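Local coordinates for protein alkaline phosphatase D (Bacillus subtilis, PDB 2YEQ) that catalyses the hydrolysis of phosphate esters, acting as a phosphodiesterase with iron and calcium in its active site, at residues A[336-341]-A[427-432]; A[332-337]-A[399-404]; A[433-438]-A[470-475]. All coordinates share one frame; numbering follows the deposited sequence.

Contact 1 of 3, residues A[336-341]-A[427-432]. With EDO (1,2-ethanediol), chain B; EDO (1,2-ethanediol), chain T.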
# COMPACT_ATOMS: atom_id res chain seq x y z
N LYS A 336 15.88 -10.85 5.29
CA LYS A 336 16.80 -10.58 6.38
C LYS A 336 17.35 -9.17 6.24
O LYS A 336 17.76 -8.75 5.15
CB LYS A 336 17.95 -11.62 6.39
CG LYS A 336 19.05 -11.37 7.40
CD LYS A 336 20.20 -12.42 7.26
CE LYS A 336 21.52 -11.98 7.91
NZ LYS A 336 22.26 -10.89 7.21
N TRP A 337 17.41 -8.45 7.35
CA TRP A 337 17.75 -7.04 7.32
C TRP A 337 18.47 -6.64 8.59
O TRP A 337 17.94 -5.92 9.46
CB TRP A 337 16.44 -6.25 7.12
CG TRP A 337 16.54 -4.82 6.67
CD1 TRP A 337 17.49 -4.26 5.90
CD2 TRP A 337 15.56 -3.80 6.92
NE1 TRP A 337 17.20 -2.94 5.67
CE2 TRP A 337 16.01 -2.63 6.28
CE3 TRP A 337 14.36 -3.76 7.63
CZ2 TRP A 337 15.32 -1.44 6.34
CZ3 TRP A 337 13.67 -2.57 7.69
CH2 TRP A 337 14.14 -1.42 7.04
N ASN A 338 19.71 -7.12 8.69
CA ASN A 338 20.52 -6.95 9.90
C ASN A 338 21.21 -5.62 9.95
O ASN A 338 22.04 -5.33 9.10
CB ASN A 338 21.56 -8.08 9.98
CG ASN A 338 22.34 -8.10 11.29
OD1 ASN A 338 22.11 -7.28 12.23
ND2 ASN A 338 23.27 -9.04 11.38
N PHE A 339 20.89 -4.82 10.97
CA PHE A 339 21.51 -3.51 11.16
C PHE A 339 22.78 -3.55 12.01
O PHE A 339 23.45 -2.54 12.14
CB PHE A 339 20.53 -2.55 11.85
CG PHE A 339 19.22 -2.41 11.13
CD1 PHE A 339 19.17 -1.90 9.84
CD2 PHE A 339 18.04 -2.77 11.75
CE1 PHE A 339 17.96 -1.77 9.16
CE2 PHE A 339 16.82 -2.62 11.08
CZ PHE A 339 16.78 -2.14 9.79
N GLY A 340 23.06 -4.70 12.62
CA GLY A 340 24.24 -4.83 13.48
C GLY A 340 25.32 -5.62 12.76
O GLY A 340 25.59 -5.37 11.59
N THR A 341 25.88 -6.61 13.46
CA THR A 341 26.96 -7.44 12.94
C THR A 341 26.53 -8.88 13.07
O THR A 341 25.48 -9.15 13.67
CB THR A 341 28.25 -7.26 13.75
OG1 THR A 341 28.06 -7.75 15.08
CG2 THR A 341 28.66 -5.82 13.79
N LEU A 427 24.45 -3.14 3.42
CA LEU A 427 24.65 -3.97 2.22
C LEU A 427 25.76 -5.00 2.44
O LEU A 427 25.62 -6.15 2.05
CB LEU A 427 24.98 -3.08 1.00
CG LEU A 427 23.88 -2.16 0.47
CD1 LEU A 427 24.38 -1.35 -0.71
CD2 LEU A 427 22.67 -2.93 0.07
N LYS A 428 26.84 -4.57 3.08
CA LYS A 428 27.94 -5.47 3.45
C LYS A 428 27.42 -6.63 4.29
O LYS A 428 27.74 -7.79 4.03
CB LYS A 428 29.01 -4.70 4.25
CG LYS A 428 30.45 -5.03 3.90
CD LYS A 428 31.42 -4.19 4.78
CE LYS A 428 32.70 -3.78 4.05
NZ LYS A 428 33.91 -3.79 4.94
N GLU A 429 26.59 -6.32 5.29
CA GLU A 429 26.16 -7.31 6.26
C GLU A 429 25.07 -8.20 5.70
O GLU A 429 24.81 -9.30 6.21
CB GLU A 429 25.70 -6.59 7.54
CG GLU A 429 25.43 -7.49 8.71
CD GLU A 429 26.62 -8.36 9.10
OE1 GLU A 429 27.73 -7.81 9.22
OE2 GLU A 429 26.41 -9.59 9.27
N ASN A 430 24.43 -7.74 4.62
CA ASN A 430 23.26 -8.43 4.06
C ASN A 430 23.42 -8.63 2.54
O ASN A 430 22.75 -7.94 1.76
CB ASN A 430 21.97 -7.60 4.36
CG ASN A 430 21.72 -7.45 5.85
OD1 ASN A 430 21.20 -8.37 6.48
ND2 ASN A 430 22.14 -6.33 6.42
N PRO A 431 24.29 -9.56 2.13
CA PRO A 431 24.70 -9.66 0.71
C PRO A 431 23.59 -10.11 -0.24
O PRO A 431 23.74 -10.02 -1.44
CB PRO A 431 25.84 -10.71 0.75
CG PRO A 431 25.64 -11.46 2.05
CD PRO A 431 25.14 -10.40 2.99
N HIS A 432 22.49 -10.63 0.29
CA HIS A 432 21.32 -10.89 -0.54
C HIS A 432 20.64 -9.60 -1.05
O HIS A 432 19.86 -9.64 -2.00
CB HIS A 432 20.29 -11.73 0.22
CG HIS A 432 19.83 -11.10 1.50
ND1 HIS A 432 20.60 -11.10 2.64
CD2 HIS A 432 18.71 -10.41 1.79
CE1 HIS A 432 19.96 -10.43 3.59
NE2 HIS A 432 18.81 -10.02 3.11
C1 EDO B . 22.57 -14.12 3.66
O1 EDO B . 22.78 -12.82 4.25
C2 EDO B . 21.85 -14.10 2.31
O2 EDO B . 20.50 -14.64 2.32
C1 EDO T . 25.99 -12.25 6.90
O1 EDO T . 27.10 -11.42 6.51
C2 EDO T . 25.58 -13.21 5.78
O2 EDO T . 24.39 -13.91 6.16
O HOH W 1 24.09 -10.83 9.33
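K336, N338 and N430 meet in a buried polar contact that fastens the loop 336-341, which follows strand 325-329, to the C-terminal end of helix 423-429 and the turn after it. The side-chain amide of N430 pairs with the backbone of N338. N338 N gives a nearly straight bond to N430 OD1 (2.9 Å, 169°), and N430 ND2, with its partner in the amide plane, returns one to N338 O at 2.9 Å; I426 O takes a further bond from ND2. K336 NZ reaches N430 OD1 at 2.8 Å from the opposite face of the amide, above the carbonyl plane. The lysine chain runs extended and bends at its last torsion (chi4 -72°), which swings the ammonium group over N430. One water accepts from K336 NZ and N338 ND2 and donates to E429 OE2, which is also bonded to S342 OG. N338 OD1 closes an Asx turn on G340 N. At the backbone end of K336, the O atom lies in the H432 ring plane and accepts from H432 NE2 (2.6 Å, 144°), while K336 CB packs 3.6 Å from H432 CE1. The bond to K336 O implies a proton on H432 NE2, and the buried charge of K336 NZ, 4.8 Å from E429 OE2, is probably eased by that carboxylate and likely to polarise the N430 amide.

Contact 2 of 3, residues A[332-337]-A[399-404]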
# COMPACT_ATOMS: atom_id res chain seq x y z
N ILE A 332 5.40 -5.09 4.91
CA ILE A 332 6.61 -4.87 5.68
C ILE A 332 7.82 -5.70 5.18
O ILE A 332 7.68 -6.69 4.47
CB ILE A 332 6.35 -5.17 7.19
CG1 ILE A 332 5.63 -6.49 7.36
CG2 ILE A 332 5.55 -4.00 7.87
CD1 ILE A 332 5.72 -7.09 8.79
N PHE A 333 9.00 -5.26 5.56
CA PHE A 333 10.25 -5.83 5.07
C PHE A 333 10.35 -7.34 5.36
O PHE A 333 10.33 -7.78 6.51
CB PHE A 333 11.41 -5.07 5.68
CG PHE A 333 12.67 -5.06 4.85
CD1 PHE A 333 13.47 -6.19 4.75
CD2 PHE A 333 13.08 -3.90 4.21
CE1 PHE A 333 14.67 -6.16 3.99
CE2 PHE A 333 14.28 -3.87 3.49
CZ PHE A 333 15.05 -5.01 3.37
N PHE A 334 10.45 -8.13 4.28
CA PHE A 334 10.39 -9.59 4.37
C PHE A 334 11.78 -10.25 4.48
O PHE A 334 11.95 -11.24 5.22
CB PHE A 334 9.68 -10.14 3.14
CG PHE A 334 9.46 -11.62 3.17
CD1 PHE A 334 8.37 -12.16 3.83
CD2 PHE A 334 10.33 -12.48 2.50
CE1 PHE A 334 8.17 -13.54 3.85
CE2 PHE A 334 10.14 -13.85 2.53
CZ PHE A 334 9.06 -14.39 3.19
N ALA A 335 12.76 -9.75 3.73
CA ALA A 335 14.09 -10.34 3.73
C ALA A 335 14.80 -10.09 5.05
O ALA A 335 14.39 -9.22 5.83
CB ALA A 335 14.93 -9.82 2.55
N LYS A 336 15.88 -10.85 5.29
CA LYS A 336 16.80 -10.58 6.38
C LYS A 336 17.35 -9.17 6.24
O LYS A 336 17.76 -8.75 5.15
CB LYS A 336 17.95 -11.62 6.39
CG LYS A 336 19.05 -11.37 7.40
CD LYS A 336 20.20 -12.42 7.26
CE LYS A 336 21.52 -11.98 7.91
NZ LYS A 336 22.26 -10.89 7.21
N TRP A 337 17.41 -8.45 7.35
CA TRP A 337 17.75 -7.04 7.32
C TRP A 337 18.47 -6.64 8.59
O TRP A 337 17.94 -5.92 9.46
CB TRP A 337 16.44 -6.25 7.12
CG TRP A 337 16.54 -4.82 6.67
CD1 TRP A 337 17.49 -4.26 5.90
CD2 TRP A 337 15.56 -3.80 6.92
NE1 TRP A 337 17.20 -2.94 5.67
CE2 TRP A 337 16.01 -2.63 6.28
CE3 TRP A 337 14.36 -3.76 7.63
CZ2 TRP A 337 15.32 -1.44 6.34
CZ3 TRP A 337 13.67 -2.57 7.69
CH2 TRP A 337 14.14 -1.42 7.04
N LYS A 399 19.43 -22.18 -2.57
CA LYS A 399 18.60 -21.94 -3.72
C LYS A 399 17.75 -20.64 -3.59
O LYS A 399 17.15 -20.36 -2.54
CB LYS A 399 17.68 -23.14 -3.89
CG LYS A 399 16.94 -23.15 -5.21
CD LYS A 399 15.58 -23.76 -5.08
CE LYS A 399 14.76 -23.54 -6.35
NZ LYS A 399 13.82 -24.66 -6.61
N ILE A 400 17.70 -19.88 -4.67
CA ILE A 400 16.88 -18.67 -4.74
C ILE A 400 15.45 -19.06 -5.09
O ILE A 400 15.19 -19.67 -6.13
CB ILE A 400 17.45 -17.67 -5.71
CG1 ILE A 400 18.74 -17.11 -5.14
CG2 ILE A 400 16.43 -16.52 -6.00
CD1 ILE A 400 19.50 -16.20 -6.08
N PHE A 401 14.50 -18.77 -4.19
CA PHE A 401 13.11 -19.09 -4.46
C PHE A 401 12.35 -17.88 -5.03
O PHE A 401 11.21 -18.00 -5.47
CB PHE A 401 12.40 -19.70 -3.23
CG PHE A 401 12.13 -18.74 -2.11
CD1 PHE A 401 10.97 -17.97 -2.10
CD2 PHE A 401 12.99 -18.65 -1.03
CE1 PHE A 401 10.70 -17.11 -1.04
CE2 PHE A 401 12.73 -17.80 0.03
CZ PHE A 401 11.59 -17.01 0.02
N GLY A 402 12.97 -16.72 -5.01
CA GLY A 402 12.28 -15.53 -5.50
C GLY A 402 13.01 -14.26 -5.23
O GLY A 402 14.22 -14.25 -5.03
N ALA A 403 12.25 -13.17 -5.21
CA ALA A 403 12.81 -11.84 -5.00
C ALA A 403 11.82 -10.96 -4.22
O ALA A 403 10.62 -11.20 -4.26
CB ALA A 403 13.10 -11.16 -6.35
N GLU A 404 12.36 -9.96 -3.53
CA GLU A 404 11.57 -8.94 -2.85
C GLU A 404 11.87 -7.58 -3.44
O GLU A 404 13.02 -7.18 -3.53
CB GLU A 404 11.87 -8.90 -1.34
CG GLU A 404 10.99 -7.87 -0.61
CD GLU A 404 11.19 -7.77 0.92
OE1 GLU A 404 12.29 -8.11 1.44
OE2 GLU A 404 10.24 -7.26 1.57
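The E404 carboxylate reaches across from strand 400-406 and takes two successive backbone N-H groups of the loop 332-337. F334 N bonds to E404 OE2 (2.9 Å, 160°), on the syn side and somewhat out of the carboxylate plane, whereas A335 N comes to E404 OE1 at 2.9 Å from above that plane. The beta carbons of the same two residues also come close: F334 CB lies 3.3 Å from E404 OE2 and A335 CB 3.3 Å from E404 OE1. The F333 ring meets the carboxylate obliquely, F333 CE1 standing 4.0 Å from E404 OE1. E404 reaches this far because its CG is anti to the backbone N (chi1 -177°) and the chain stays straight beyond it. Farther back along the strand, F334 and F401 touch at their ring edges, F334 CE2 to F401 CZ at 4.3 Å.

In the next shell, T378 OG1 bonds E404 OE2, so the buried carboxylate has partners on the loop and on strand 374-378. F333 lays its ring over W337, with W337 CD2 3.5 Å above the centre of the F333 ring, and W385 meets both rings edge-to-face. F401 packs against I363 and I366 of helix 356-368; with G402 it forms a classic beta bulge opposite L389. Replacing E404 by an alanine is likely to leave the N-H groups of F334 and A335 without their acceptor and the loop freer to shift. At the start of this loop, the side chain of I332 lies about 6 Å from a bound calcium ion, and strand 374-378 leads to the metal ligands D380 and H382, a layout consistent with a calcineurin-like metallophosphoesterase, whose metals sit on loops at strand ends.

Contact 3 of 3, residues A[433-438]-A[470-475]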
# COMPACT_ATOMS: atom_id res chain seq x y z
N ILE A 433 20.95 -8.46 -0.44
CA ILE A 433 20.36 -7.19 -0.79
C ILE A 433 21.14 -6.57 -1.97
O ILE A 433 22.34 -6.29 -1.87
CB ILE A 433 20.31 -6.19 0.41
CG1 ILE A 433 19.50 -6.77 1.58
CG2 ILE A 433 19.66 -4.88 -0.04
CD1 ILE A 433 19.23 -5.79 2.76
N GLN A 434 20.43 -6.30 -3.05
CA GLN A 434 21.04 -5.89 -4.31
C GLN A 434 20.90 -4.40 -4.61
O GLN A 434 21.52 -3.91 -5.56
CB GLN A 434 20.37 -6.67 -5.45
CG GLN A 434 20.46 -8.17 -5.32
CD GLN A 434 21.91 -8.62 -5.23
OE1 GLN A 434 22.71 -8.26 -6.10
NE2 GLN A 434 22.27 -9.33 -4.16
N PHE A 435 20.10 -3.68 -3.82
CA PHE A 435 19.77 -2.29 -4.16
C PHE A 435 19.30 -1.48 -2.96
O PHE A 435 18.59 -2.01 -2.13
CB PHE A 435 18.66 -2.32 -5.21
CG PHE A 435 18.21 -0.94 -5.69
CD1 PHE A 435 19.10 -0.08 -6.31
CD2 PHE A 435 16.89 -0.55 -5.56
CE1 PHE A 435 18.69 1.15 -6.77
CE2 PHE A 435 16.46 0.72 -6.01
CZ PHE A 435 17.35 1.55 -6.61
N PHE A 436 19.76 -0.24 -2.86
CA PHE A 436 19.19 0.75 -1.96
C PHE A 436 19.09 2.08 -2.69
O PHE A 436 20.02 2.46 -3.40
CB PHE A 436 20.03 0.98 -0.69
CG PHE A 436 19.49 2.07 0.19
CD1 PHE A 436 18.41 1.81 1.03
CD2 PHE A 436 19.99 3.36 0.13
CE1 PHE A 436 17.84 2.80 1.81
CE2 PHE A 436 19.44 4.38 0.91
CZ PHE A 436 18.36 4.09 1.77
N ASN A 437 17.99 2.80 -2.48
CA ASN A 437 17.82 4.19 -2.88
C ASN A 437 16.86 4.92 -1.93
O ASN A 437 15.94 4.31 -1.40
CB ASN A 437 17.27 4.24 -4.30
CG ASN A 437 17.27 5.62 -4.87
OD1 ASN A 437 18.34 6.22 -5.15
ND2 ASN A 437 16.10 6.17 -5.03
N ASP A 438 17.06 6.22 -1.72
CA ASP A 438 16.22 6.97 -0.74
C ASP A 438 15.55 8.22 -1.30
O ASP A 438 15.43 9.21 -0.61
CB ASP A 438 17.05 7.32 0.50
CG ASP A 438 16.21 7.77 1.67
OD1 ASP A 438 15.03 7.38 1.76
OD2 ASP A 438 16.75 8.55 2.48
N SER A 470 12.34 9.72 -12.93
CA SER A 470 13.24 8.88 -13.74
C SER A 470 13.27 7.49 -13.16
O SER A 470 12.97 7.29 -11.98
CB SER A 470 14.68 9.39 -13.70
OG SER A 470 14.74 10.79 -13.65
N THR A 471 13.65 6.54 -13.99
CA THR A 471 13.92 5.19 -13.52
C THR A 471 15.34 5.19 -12.94
O THR A 471 16.33 5.33 -13.67
CB THR A 471 13.71 4.19 -14.64
OG1 THR A 471 12.35 4.28 -15.09
CG2 THR A 471 14.02 2.76 -14.19
N ARG A 472 15.44 5.12 -11.61
CA ARG A 472 16.74 5.07 -10.93
C ARG A 472 17.46 3.78 -11.27
O ARG A 472 18.69 3.74 -11.42
CB ARG A 472 16.57 5.14 -9.39
CG ARG A 472 17.87 4.92 -8.60
CD ARG A 472 18.80 6.03 -8.86
NE ARG A 472 20.11 5.94 -8.23
CZ ARG A 472 21.11 5.17 -8.63
NH1 ARG A 472 20.98 4.32 -9.65
NH2 ARG A 472 22.27 5.23 -8.00
N ALA A 473 16.70 2.71 -11.36
CA ALA A 473 17.27 1.44 -11.58
C ALA A 473 16.19 0.49 -11.95
O ALA A 473 15.01 0.67 -11.58
CB ALA A 473 18.02 0.95 -10.32
N SER A 474 16.60 -0.53 -12.68
CA SER A 474 15.71 -1.56 -13.15
C SER A 474 16.37 -2.92 -12.93
O SER A 474 17.58 -3.09 -13.20
CB SER A 474 15.40 -1.33 -14.64
OG SER A 474 14.60 -2.40 -15.15
N PHE A 475 15.58 -3.87 -12.43
CA PHE A 475 16.06 -5.23 -12.13
C PHE A 475 15.16 -6.21 -12.79
O PHE A 475 13.95 -5.99 -12.89
CB PHE A 475 16.10 -5.48 -10.60
CG PHE A 475 17.11 -4.63 -9.89
CD1 PHE A 475 16.78 -3.38 -9.42
CD2 PHE A 475 18.40 -5.09 -9.69
CE1 PHE A 475 17.72 -2.59 -8.78
CE2 PHE A 475 19.33 -4.32 -9.04
CZ PHE A 475 19.00 -3.06 -8.60
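F435 and F475 belong to the interface between two beta sheets, where strand 433-437, outermost in one, faces strand 470-477 of the other. The segments run nearly antiparallel, 163° apart, but their axes come no closer than 9.0 Å, so the contact is made mainly by side chains. F475 comes over one face of F435, its CE1 3.5 Å above the F435 ring plane and displaced toward the rim. The rings are neither stacked nor at right angles: their planes are 56° apart and their centroids 5.2 Å. F475 CZ also presses on F435 CB at 3.5 Å. The F435 ring extends across the gap with CG anti to the backbone N (chi1 -179°), which carries its far end to A473, where F435 CE1 sits 3.6 Å from A473 CB. R472 CG lies in the plane of the same ring at its edge, 3.9 Å from F435 CZ.

Such face-to-face packing of two mixed sheets is the core of the metallophosphoesterase beta sandwich. Strand 433-437 carries a classic beta bulge here, in which Q434 and F435 both face A386 on the adjacent strand 384-390. Both residues of the bulge point their CB atoms at strand 470-477, and Q434 O approaches F475 CZ beside the aromatic pair. Y456, on the neighbouring strand 451-459, also meets the F435 ring. Toward the other end, R472 CG packs 3.8 Å from N437 CG, while the guanidinium group is held elsewhere: R472 NE forms a salt bridge with D418 and R472 NH1 bonds S489 OG.

From the N terminus, contact 2 opens first, at 332-337, and closes over 61 intervening residues on strand 400-406. Contact 1 begins in the same loop, sharing K336 and W337, and closes later, at the end of helix 423-429 and the turn beyond it; the two loops start from the same stretch, and that of contact 1 runs on further. Together they tie the segment following strand 325-329 to both the sheet and the helix end, and H432 CD2 touches A335 CB (3.9 Å) between them. Contact 3 follows in series, starting directly after contact 1 and returning over 31 residues to join the seven-stranded sheet to the ten-stranded one. I433, at the start of 433-438, packs its CD1 3.9 Å from W337 CD1.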